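Local coordinates for peptidase S9 prolyl oligopeptidase catalytic domain-containing protein (Pyrococcus horikoshii, PDB 4HXF), which probably cleaves peptides as a serine peptidase of the prolyl oligopeptidase family, an acylaminoacyl peptidase that assembles into a self-compartmentalizing hexamer, at residues A[364-369]-A[410-415]. Sequence-based numbering, arbitrary orientation.
Sequences DGWYIK and IVYVNP
In the mixed sheet of the alpha/beta-hydrolase domain, strand 361-368 runs antiparallel to strand 409-413, and Trp366 and Tyr412 meet as a hydrogen-bonded pair. Trp366 N gives a nearly straight bond to Tyr412 O (2.8 Å), and Tyr412 N returns a more bent one (157°) to Trp366 O. Ile368 and Ile410 repeat this double link further along, while Asn414 N reaches Asp364 O (3.0 Å) at the other end. There a water accepts from Asp364 N and donates to Asn414 O, taking the place of the return bond in that pair.

With chi1 at 58°, Tyr412 CG sits between its backbone N and carbonyl carbon, and the phenol leans across to its partner. Trp366 CB lies over one face of that ring, 3.5 Å from Tyr412 CZ; the indole is slid aside, its plane only 21° from the phenol's. Asn414 ND2 comes to the indole's edge, 3.5 Å from Trp366 CH2, and bonds onward to Tyr392 O, while Trp366 NE1 bonds Tyr394 OH. A serine in place of this tyrosine would probably leave Trp366 CB without its cover and the indole less firmly seated. Backbone bonds thus fix the register, and the CB-over-phenol contact and the NE1 bond help place the indole.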
loop_
_atom_site.group_PDB
_atom_site.type_symbol
_atom_site.label_atom_id
_atom_site.label_comp_id
_atom_site.label_asym_id
_atom_site.label_seq_id
_atom_site.Cartn_x
_atom_site.Cartn_y
_atom_site.Cartn_z
ATOM N N ASP A 364 57.074 -17.844 -11.262
ATOM C CA ASP A 364 56.254 -18.635 -10.384
ATOM C C ASP A 364 54.984 -19.140 -11.073
ATOM O O ASP A 364 54.275 -18.371 -11.729
ATOM C CB ASP A 364 55.820 -17.782 -9.203
ATOM C CG ASP A 364 56.978 -17.511 -8.207
ATOM O OD1 ASP A 364 57.816 -18.364 -7.935
ATOM O OD2 ASP A 364 56.931 -16.388 -7.670
ATOM N N GLY A 365 54.736 -20.448 -10.891
ATOM C CA GLY A 365 53.437 -21.045 -11.255
ATOM C C GLY A 365 52.964 -21.848 -10.057
ATOM O O GLY A 365 53.680 -22.146 -9.076
ATOM N N TRP A 366 51.677 -22.114 -10.090
ATOM C CA TRP A 366 51.019 -23.059 -9.184
ATOM C C TRP A 366 50.041 -24.000 -9.885
ATOM O O TRP A 366 49.489 -23.641 -10.927
ATOM C CB TRP A 366 50.223 -22.358 -8.058
ATOM C CG TRP A 366 51.037 -21.445 -7.157
ATOM C CD1 TRP A 366 51.530 -21.734 -5.921
ATOM C CD2 TRP A 366 51.478 -20.078 -7.429
ATOM N NE1 TRP A 366 52.302 -20.697 -5.410
ATOM C CE2 TRP A 366 52.267 -19.657 -6.274
ATOM C CE3 TRP A 366 51.338 -19.198 -8.499
ATOM C CZ2 TRP A 366 52.835 -18.444 -6.212
ATOM C CZ3 TRP A 366 51.940 -17.930 -8.410
ATOM C CH2 TRP A 366 52.628 -17.573 -7.310
ATOM N N TYR A 367 49.833 -25.173 -9.278
ATOM C CA TYR A 367 48.734 -25.993 -9.749
ATOM C C TYR A 367 48.092 -26.771 -8.676
ATOM O O TYR A 367 48.664 -26.953 -7.607
ATOM C CB TYR A 367 49.258 -26.937 -10.834
ATOM C CG TYR A 367 50.132 -28.054 -10.388
ATOM C CD1 TYR A 367 51.543 -27.911 -10.426
ATOM C CD2 TYR A 367 49.631 -29.299 -10.060
ATOM C CE1 TYR A 367 52.361 -28.923 -10.073
ATOM C CE2 TYR A 367 50.510 -30.314 -9.735
ATOM C CZ TYR A 367 51.860 -30.112 -9.768
ATOM O OH TYR A 367 52.706 -31.189 -9.490
ATOM N N ILE A 368 46.834 -27.134 -8.930
ATOM C CA ILE A 368 46.079 -27.998 -8.037
ATOM C C ILE A 368 45.739 -29.257 -8.777
ATOM O O ILE A 368 45.259 -29.239 -9.900
ATOM C CB ILE A 368 44.764 -27.351 -7.557
ATOM C CG1 ILE A 368 45.014 -26.099 -6.701
ATOM C CG2 ILE A 368 43.895 -28.368 -6.833
ATOM C CD1 ILE A 368 43.834 -25.150 -6.558
ATOM N N LYS A 369 46.010 -30.373 -8.120
ATOM C CA LYS A 369 45.745 -31.731 -8.668
ATOM C C LYS A 369 44.456 -32.300 -8.014
ATOM O O LYS A 369 44.282 -32.246 -6.771
ATOM C CB LYS A 369 46.921 -32.671 -8.428
ATOM C CG LYS A 369 46.651 -34.039 -9.018
ATOM C CD LYS A 369 47.804 -34.956 -8.634
ATOM C CE LYS A 369 47.774 -36.288 -9.372
ATOM N NZ LYS A 369 48.925 -37.273 -9.095
ATOM N N ILE A 410 43.962 -27.435 -12.015
ATOM C CA ILE A 410 43.926 -25.973 -12.080
ATOM C C ILE A 410 45.402 -25.533 -12.184
ATOM O O ILE A 410 46.276 -26.020 -11.420
ATOM C CB ILE A 410 43.368 -25.397 -10.761
ATOM C CG1 ILE A 410 42.051 -26.102 -10.346
ATOM C CG2 ILE A 410 43.223 -23.890 -10.810
ATOM C CD1 ILE A 410 40.904 -25.996 -11.385
ATOM N N VAL A 411 45.658 -24.672 -13.166
ATOM C CA VAL A 411 47.032 -24.177 -13.351
ATOM C C VAL A 411 46.997 -22.682 -13.544
ATOM O O VAL A 411 46.166 -22.136 -14.231
ATOM C CB VAL A 411 47.792 -24.897 -14.476
ATOM C CG1 VAL A 411 47.220 -24.756 -15.805
ATOM C CG2 VAL A 411 49.303 -24.429 -14.508
ATOM N N TYR A 412 47.949 -21.998 -12.954
ATOM C CA TYR A 412 47.974 -20.530 -13.021
ATOM C C TYR A 412 49.401 -19.975 -12.677
ATOM O O TYR A 412 50.141 -20.592 -11.883
ATOM C CB TYR A 412 46.938 -19.944 -12.079
ATOM C CG TYR A 412 46.994 -20.279 -10.584
ATOM C CD1 TYR A 412 46.332 -21.367 -10.044
ATOM C CD2 TYR A 412 47.730 -19.515 -9.730
ATOM C CE1 TYR A 412 46.438 -21.622 -8.708
ATOM C CE2 TYR A 412 47.762 -19.770 -8.332
ATOM C CZ TYR A 412 47.061 -20.838 -7.875
ATOM O OH TYR A 412 47.157 -21.035 -6.498
ATOM N N VAL A 413 49.785 -18.892 -13.369
ATOM C CA VAL A 413 51.136 -18.351 -13.159
ATOM C C VAL A 413 51.061 -16.857 -12.969
ATOM O O VAL A 413 50.045 -16.213 -13.239
ATOM C CB VAL A 413 52.098 -18.694 -14.367
ATOM C CG1 VAL A 413 51.965 -20.245 -14.680
ATOM C CG2 VAL A 413 51.795 -17.795 -15.667
ATOM N N ASN A 414 52.229 -16.283 -12.585
ATOM C CA ASN A 414 52.370 -14.813 -12.591
ATOM C C ASN A 414 53.300 -14.415 -13.754
ATOM O O ASN A 414 54.547 -14.438 -13.622
ATOM C CB ASN A 414 52.922 -14.335 -11.253
ATOM C CG ASN A 414 51.860 -14.225 -10.173
ATOM O OD1 ASN A 414 50.700 -13.908 -10.487
ATOM N ND2 ASN A 414 52.239 -14.419 -8.865
ATOM N N PRO A 415 52.726 -14.077 -14.908
ATOM C CA PRO A 415 53.621 -13.737 -16.048
ATOM C C PRO A 415 54.235 -12.375 -15.796
ATOM O O PRO A 415 53.776 -11.609 -14.892
ATOM C CB PRO A 415 52.657 -13.642 -17.230
ATOM C CG PRO A 415 51.350 -13.412 -16.617
ATOM C CD PRO A 415 51.280 -14.048 -15.240
HETATM O O HOH W 1 56.425 -15.107 -11.665
#